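PDB 2H1T: glycolipid-binding domain-containing protein, which is of unknown function but probably binds glycolipids and may take part in their metabolism. Local coordinates for residues S33-P38 with L44-D49; L119-A122 with R126-I129. All coordinates share one frame; numbering follows the deposited sequence.

Contact 1 (S33-P38 with L44-D49). With EDO (1,2-ethanediol), chain D.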
ATOM      1  N   SER A  33     -10.286  -6.975  -8.131  1.00 14.44           N
ATOM      2  CA  SER A  33      -9.544  -7.017  -6.911  1.00 15.30           C
ATOM      3  C   SER A  33      -8.529  -5.882  -6.779  1.00 15.29           C
ATOM      4  O   SER A  33      -8.002  -5.378  -7.770  1.00 13.68           O
ATOM      5  CB  SER A  33      -8.829  -8.379  -6.819  1.00 18.31           C
ATOM      6  OG  SER A  33      -8.121  -8.498  -5.626  1.00 15.86           O
ATOM      7  N   GLN A  34      -8.326  -5.476  -5.527  1.00 16.35           N
ATOM      8  CA  GLN A  34      -7.326  -4.522  -5.120  1.00 19.28           C
ATOM      9  C   GLN A  34      -6.450  -5.232  -4.104  1.00 17.47           C
ATOM     10  O   GLN A  34      -6.929  -5.675  -3.045  1.00 15.03           O
ATOM     11  CB  GLN A  34      -7.967  -3.315  -4.432  1.00 20.64           C
ATOM     12  CG  GLN A  34      -8.800  -2.436  -5.341  1.00 26.81           C
ATOM     13  CD  GLN A  34      -8.821  -0.952  -4.867  1.00 28.08           C
ATOM     14  OE1 GLN A  34      -8.220  -0.052  -5.510  1.00 36.09           O
ATOM     15  NE2 GLN A  34      -9.474  -0.712  -3.725  1.00 31.97           N
ATOM     16  N   LEU A  35      -5.160  -5.303  -4.410  1.00 17.98           N
ATOM     17  CA  LEU A  35      -4.212  -6.047  -3.600  1.00 18.59           C
ATOM     18  C   LEU A  35      -3.088  -5.103  -3.181  1.00 17.74           C
ATOM     19  O   LEU A  35      -2.479  -4.430  -4.001  1.00 15.76           O
ATOM     20  CB  LEU A  35      -3.709  -7.251  -4.434  1.00 17.91           C
ATOM     21  CG  LEU A  35      -2.628  -8.173  -3.908  1.00 21.75           C
ATOM     22  CD1 LEU A  35      -2.534  -9.460  -4.764  1.00 23.80           C
ATOM     23  CD2 LEU A  35      -1.284  -7.485  -3.849  1.00 25.21           C
ATOM     24  N   ARG A  36      -2.814  -5.011  -1.897  1.00 14.62           N
ATOM     25  CA  ARG A  36      -1.691  -4.141  -1.442  1.00 16.41           C
ATOM     26  C   ARG A  36      -0.681  -5.010  -0.751  1.00 15.57           C
ATOM     27  O   ARG A  36      -1.076  -5.902   0.013  1.00 14.38           O
ATOM     28  CB  ARG A  36      -2.202  -3.059  -0.480  1.00 17.62           C
ATOM     29  CG  ARG A  36      -3.262  -2.158  -1.131  1.00 22.27           C
ATOM     30  CD  ARG A  36      -3.770  -1.099  -0.176  1.00 24.52           C
ATOM     31  NE  ARG A  36      -5.209  -0.834  -0.331  1.00 34.75           N
ATOM     32  CZ  ARG A  36      -5.781   0.369  -0.428  1.00 34.57           C
ATOM     33  NH1 ARG A  36      -5.054   1.461  -0.454  1.00 41.56           N
ATOM     34  NH2 ARG A  36      -7.096   0.474  -0.522  1.00 36.54           N
ATOM     35  N   ALA A  37       0.605  -4.751  -0.993  1.00 14.74           N
ATOM     36  CA  ALA A  37       1.672  -5.636  -0.554  1.00 14.64           C
ATOM     37  C   ALA A  37       3.025  -4.943  -0.686  1.00 14.97           C
ATOM     38  O   ALA A  37       3.157  -3.944  -1.393  1.00 15.13           O
ATOM     39  CB  ALA A  37       1.669  -6.950  -1.362  1.00 14.70           C
ATOM     40  N   PRO A  38       4.015  -5.435   0.066  1.00 15.11           N
ATOM     41  CA  PRO A  38       5.368  -4.921  -0.030  1.00 15.02           C
ATOM     42  C   PRO A  38       6.135  -5.614  -1.141  1.00 16.83           C
ATOM     43  O   PRO A  38       5.970  -6.825  -1.331  1.00 15.46           O
ATOM     44  CB  PRO A  38       5.960  -5.295   1.322  1.00 16.24           C
ATOM     45  CG  PRO A  38       5.257  -6.577   1.688  1.00 16.88           C
ATOM     46  CD  PRO A  38       3.888  -6.459   1.123  1.00 17.47           C
ATOM     47  N   LEU A  44       9.466  -1.403  -0.408  1.00 19.55           N
ATOM     48  CA  LEU A  44       8.511  -0.330  -0.572  1.00 19.00           C
ATOM     49  C   LEU A  44       7.179  -0.895  -1.094  1.00 17.05           C
ATOM     50  O   LEU A  44       7.144  -1.923  -1.783  1.00 14.10           O
ATOM     51  CB  LEU A  44       9.047   0.743  -1.525  1.00 18.51           C
ATOM     52  CG  LEU A  44      10.393   1.372  -1.092  1.00 19.45           C
ATOM     53  CD1 LEU A  44      10.902   2.321  -2.161  1.00 23.84           C
ATOM     54  CD2 LEU A  44      10.237   2.100   0.239  1.00 20.03           C
ATOM     55  N   PRO A  45       6.076  -0.240  -0.734  1.00 16.94           N
ATOM     56  CA  PRO A  45       4.751  -0.780  -1.063  1.00 18.39           C
ATOM     57  C   PRO A  45       4.319  -0.650  -2.512  1.00 17.44           C
ATOM     58  O   PRO A  45       4.745   0.238  -3.209  1.00 18.70           O
ATOM     59  CB  PRO A  45       3.800   0.042  -0.175  1.00 19.93           C
ATOM     60  CG  PRO A  45       4.526   1.342   0.087  1.00 17.85           C
ATOM     61  CD  PRO A  45       6.008   0.997   0.062  1.00 19.85           C
ATOM     62  N   TYR A  46       3.472  -1.558  -2.964  1.00 15.87           N
ATOM     63  CA  TYR A  46       2.781  -1.369  -4.231  1.00 17.84           C
ATOM     64  C   TYR A  46       1.297  -1.669  -4.058  1.00 17.84           C
ATOM     65  O   TYR A  46       0.854  -2.202  -3.038  1.00 16.11           O
ATOM     66  CB  TYR A  46       3.424  -2.222  -5.352  1.00 18.16           C
ATOM     67  CG  TYR A  46       3.313  -3.709  -5.140  1.00 19.05           C
ATOM     68  CD1 TYR A  46       2.217  -4.417  -5.643  1.00 17.48           C
ATOM     69  CD2 TYR A  46       4.311  -4.432  -4.456  1.00 13.63           C
ATOM     70  CE1 TYR A  46       2.085  -5.833  -5.444  1.00 19.93           C
ATOM     71  CE2 TYR A  46       4.166  -5.860  -4.234  1.00 17.22           C
ATOM     72  CZ  TYR A  46       3.055  -6.536  -4.752  1.00 19.62           C
ATOM     73  OH  TYR A  46       2.862  -7.903  -4.561  1.00 16.49           O
ATOM     74  N   GLN A  47       0.516  -1.248  -5.041  1.00 18.90           N
ATOM     75  CA  GLN A  47      -0.867  -1.641  -5.116  1.00 18.75           C
ATOM     76  C   GLN A  47      -1.112  -2.181  -6.517  1.00 19.67           C
ATOM     77  O   GLN A  47      -0.805  -1.498  -7.512  1.00 16.93           O
ATOM     78  CB  GLN A  47      -1.826  -0.493  -4.863  1.00 17.62           C
ATOM     79  CG  GLN A  47      -3.310  -0.944  -4.991  1.00 21.71           C
ATOM     80  CD  GLN A  47      -4.308   0.009  -4.358  1.00 24.91           C
ATOM     81  OE1 GLN A  47      -4.088   0.514  -3.244  1.00 29.86           O
ATOM     82  NE2 GLN A  47      -5.419   0.269  -5.066  1.00 26.10           N
ATOM     83  N   LEU A  48      -1.711  -3.377  -6.538  1.00 18.48           N
ATOM     84  CA  LEU A  48      -2.101  -4.067  -7.756  1.00 15.88           C
ATOM     85  C   LEU A  48      -3.626  -4.060  -7.814  1.00 15.85           C
ATOM     86  O   LEU A  48      -4.298  -4.467  -6.865  1.00 18.38           O
ATOM     87  CB  LEU A  48      -1.613  -5.521  -7.730  1.00 14.35           C
ATOM     88  CG  LEU A  48      -2.063  -6.352  -8.948  1.00 16.28           C
ATOM     89  CD1 LEU A  48      -1.466  -5.792 -10.211  1.00 16.89           C
ATOM     90  CD2 LEU A  48      -1.655  -7.789  -8.806  1.00 18.86           C
ATOM     91  N   ASP A  49      -4.164  -3.594  -8.923  1.00 15.16           N
ATOM     92  CA  ASP A  49      -5.600  -3.680  -9.230  1.00 16.24           C
ATOM     93  C   ASP A  49      -5.706  -4.629 -10.400  1.00 14.78           C
ATOM     94  O   ASP A  49      -4.953  -4.520 -11.348  1.00 14.18           O
ATOM     95  CB  ASP A  49      -6.170  -2.307  -9.635  1.00 16.42           C
ATOM     96  CG  ASP A  49      -6.111  -1.283  -8.513  1.00 26.31           C
ATOM     97  OD1 ASP A  49      -6.357  -1.633  -7.358  1.00 25.81           O
ATOM     98  OD2 ASP A  49      -5.802  -0.101  -8.798  1.00 36.98           O
TER
HETATM   99  C1  EDO D 189      -8.059  -2.562 -12.965  1.00 39.60           C
HETATM  100  O1  EDO D 189      -7.252  -3.498 -13.683  1.00 35.69           O
HETATM  101  C2  EDO D 189      -9.519  -3.003 -12.989  1.00 41.81           C
HETATM  102  O2  EDO D 189     -10.190  -2.706 -11.742  1.00 45.02           O
HETATM  103  O   HOH W   1       4.751  -8.780  -2.690  1.00 15.72           O
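Residues 33-38 and 44-49 pair as the two arms of an antiparallel beta hairpin, formed by strands 30-38 and 45-54, next to each other in the six-stranded sheet of this putative glycolipid-binding protein. Leu35 and Leu48 make one hydrogen-bonded pair, with Leu35 N to Leu48 O at 2.7 Å and Leu48 N to Leu35 O at 2.9 Å. Ala37 and Tyr46 make the next, tight from Tyr46 N to Ala37 O (2.9 Å) and longer in return, from Ala37 N to Tyr46 O (3.3 Å). Between them Arg36 faces Gln47 as a non-hydrogen-bonded pair. Their side chains run side by side on the face that also carries Gln34 and Asp49, with Gln47 OE1 over one face of the guanidinium, close but not hydrogen-bonded, the guanidinium and amide planes 65° apart. The polar partner of Arg36 is Glu68 of the second subunit, in a salt bridge to NH2, so this face also meets the dimer partner. The other end of the Gln47 amide is held by Asp49 on its own strand: NE2 donates to OD1, on the syn side of the carboxylate, at 3.1 Å. On the face of Leu35, Ala37, Tyr46 and Leu48, the Tyr46 side chain leans toward strand 30-38. With chi1 at 65°, CG sits between the backbone N and the carbonyl carbon, and the ring lies with one face over Ala37 O. Ala37 CB touches the far end of the ring, 3.7 Å from CZ, while a water in the ring plane accepts from Tyr46 OH and donates to Pro38 O at 2.7 Å.

Contact 2 (L119-A122 with R126-I129)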
ATOM      1  N   LEU A 119     -11.271 -28.105 -13.268  1.00 17.24           N
ATOM      2  CA  LEU A 119     -10.965 -29.532 -13.379  1.00 15.92           C
ATOM      3  C   LEU A 119     -12.051 -30.442 -12.865  1.00 15.39           C
ATOM      4  O   LEU A 119     -12.184 -31.548 -13.356  1.00 16.54           O
ATOM      5  CB  LEU A 119      -9.670 -29.878 -12.657  1.00 17.26           C
ATOM      6  CG  LEU A 119      -8.387 -29.264 -13.218  1.00 17.07           C
ATOM      7  CD1 LEU A 119      -7.289 -29.302 -12.193  1.00 18.01           C
ATOM      8  CD2 LEU A 119      -7.969 -29.952 -14.503  1.00 21.09           C
ATOM      9  N   GLY A 120     -12.788 -30.012 -11.855  1.00 15.07           N
ATOM     10  CA  GLY A 120     -13.857 -30.820 -11.301  1.00 16.66           C
ATOM     11  C   GLY A 120     -13.348 -32.184 -10.829  1.00 17.33           C
ATOM     12  O   GLY A 120     -13.924 -33.219 -11.137  1.00 15.83           O
ATOM     13  N   LEU A 121     -12.243 -32.181 -10.082  1.00 17.84           N
ATOM     14  CA  LEU A 121     -11.606 -33.435  -9.711  1.00 16.07           C
ATOM     15  C   LEU A 121     -12.449 -34.235  -8.719  1.00 16.09           C
ATOM     16  O   LEU A 121     -13.223 -33.667  -7.950  1.00 18.94           O
ATOM     17  CB  LEU A 121     -10.248 -33.124  -9.084  1.00 16.37           C
ATOM     18  CG  LEU A 121      -9.152 -32.498  -9.947  1.00 15.85           C
ATOM     19  CD1 LEU A 121      -7.912 -32.175  -9.087  1.00 16.28           C
ATOM     20  CD2 LEU A 121      -8.741 -33.367 -11.149  1.00 19.99           C
ATOM     21  N   ALA A 122     -12.291 -35.559  -8.729  1.00 14.77           N
ATOM     22  CA  ALA A 122     -12.871 -36.412  -7.686  1.00 15.00           C
ATOM     23  C   ALA A 122     -11.816 -36.669  -6.652  1.00 15.77           C
ATOM     24  O   ALA A 122     -10.646 -36.454  -6.912  1.00 17.82           O
ATOM     25  CB  ALA A 122     -13.326 -37.701  -8.252  1.00 15.06           C
ATOM     26  N   ARG A 126      -5.515 -36.646  -9.297  1.00 14.82           N
ATOM     27  CA  ARG A 126      -4.431 -35.714  -9.519  1.00 14.68           C
ATOM     28  C   ARG A 126      -4.493 -35.171 -10.946  1.00 14.00           C
ATOM     29  O   ARG A 126      -4.810 -35.901 -11.904  1.00 14.65           O
ATOM     30  CB  ARG A 126      -3.098 -36.439  -9.271  1.00 14.51           C
ATOM     31  CG  ARG A 126      -1.863 -35.692  -9.718  1.00 14.39           C
ATOM     32  CD  ARG A 126      -0.640 -36.597  -9.711  1.00 16.37           C
ATOM     33  NE  ARG A 126       0.583 -35.841 -10.032  1.00 19.92           N
ATOM     34  CZ  ARG A 126       1.358 -35.223  -9.143  1.00 15.83           C
ATOM     35  NH1 ARG A 126       1.061 -35.271  -7.857  1.00 18.78           N
ATOM     36  NH2 ARG A 126       2.438 -34.548  -9.551  1.00 16.97           N
ATOM     37  N   ALA A 127      -4.196 -33.886 -11.093  1.00 13.50           N
ATOM     38  CA  ALA A 127      -3.979 -33.281 -12.413  1.00 14.19           C
ATOM     39  C   ALA A 127      -2.705 -32.449 -12.438  1.00 16.04           C
ATOM     40  O   ALA A 127      -2.399 -31.714 -11.490  1.00 16.40           O
ATOM     41  CB  ALA A 127      -5.150 -32.419 -12.807  1.00 15.58           C
ATOM     42  N   GLU A 128      -1.964 -32.536 -13.538  1.00 16.26           N
ATOM     43  CA  GLU A 128      -0.864 -31.641 -13.732  1.00 15.80           C
ATOM     44  C   GLU A 128      -1.293 -30.590 -14.770  1.00 15.85           C
ATOM     45  O   GLU A 128      -1.869 -30.927 -15.808  1.00 13.87           O
ATOM     46  CB  GLU A 128       0.386 -32.398 -14.147  1.00 15.48           C
ATOM     47  CG  GLU A 128       0.675 -33.626 -13.266  1.00 18.17           C
ATOM     48  CD  GLU A 128       2.078 -34.172 -13.438  1.00 21.34           C
ATOM     49  OE1 GLU A 128       2.661 -33.936 -14.515  1.00 32.26           O
ATOM     50  OE2 GLU A 128       2.606 -34.854 -12.521  1.00 29.01           O
ATOM     51  N   ILE A 129      -1.018 -29.325 -14.474  1.00 15.24           N
ATOM     52  CA  ILE A 129      -1.469 -28.234 -15.310  1.00 17.77           C
ATOM     53  C   ILE A 129      -0.260 -27.388 -15.678  1.00 16.68           C
ATOM     54  O   ILE A 129       0.817 -27.539 -15.087  1.00 18.20           O
ATOM     55  CB  ILE A 129      -2.580 -27.370 -14.623  1.00 20.40           C
ATOM     56  CG1 ILE A 129      -1.983 -26.492 -13.512  1.00 20.04           C
ATOM     57  CG2 ILE A 129      -3.689 -28.258 -14.023  1.00 22.22           C
ATOM     58  CD1 ILE A 129      -2.899 -25.448 -12.966  1.00 21.85           C
TER
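Leu119 and Leu121 reach Ala127 through nearly the same side-chain shape: chi1 of -65° and -66° sets each CG opposite the carbonyl carbon and beside the backbone N, and an extended chi2 carries the methyls on toward strand 126-135. Leu119 CD1 comes closest, 3.8 Å from Ala127 CB, with CD2 of the same leucine a little farther from that methyl. Leu121 brings CD2 to 4.1 Å from Ala127 CB, so the small alanine side chain meets branches of both leucines. Leu119 CD1 also touches Ile129 two residues along the strand, at 4.2 Å from CG2, the two side chains crossing at a slant. The Ile129 CG2 branch, opposite its own carbonyl carbon and beside the backbone N, is the one turned to Leu119 CD1. The close approaches are all between methyl groups. They fold the end of helix 113-119 and the loop after it against the start of strand 126-135, which is the second strand of the mixed seven-stranded sheet. Gly120 is where the chain leaves the helix, and its positive phi of 57° turns the backbone between the two leucines while both still point toward the strand. Along the strand the side chains alternate: Ala127 and Ile129 face the leucines, whereas Arg126 and Glu128 point away and join in a salt bridge. Arg126 NH2 donates to Glu128 OE2 at 3.0 Å, in the guanidinium plane, but on the anti side of the carboxylate and tilted out of its plane; NE adds a weak bond to the same oxygen. Glu159 forms a second salt bridge, to Arg126 NH1. Leu121 also packs on Arg150 of strand 142-152, and Ile129 on Pro115 and Arg118 within helix 113-119.

In the fold
Contact 1 is complete long before the chain reaches contact 2. They share no strand: residues 33-38 and 44-49 belong to the antiparallel six-stranded sheet, whereas residues 126-129 open a long strand of the mixed seven-stranded sheet, approached by the end of helix 113-119. Their centres are 31 Å apart, on opposite sides of the chain's centre, and their nearest atoms are about 18 Å apart. Contact 1 is buried and borders the second subunit; contact 2 is partly buried and lies away from the second subunit. One thus joins neighbouring strands near the dimer partner, the other seats a helix-to-strand connection, both in the putative glycolipid-binding region.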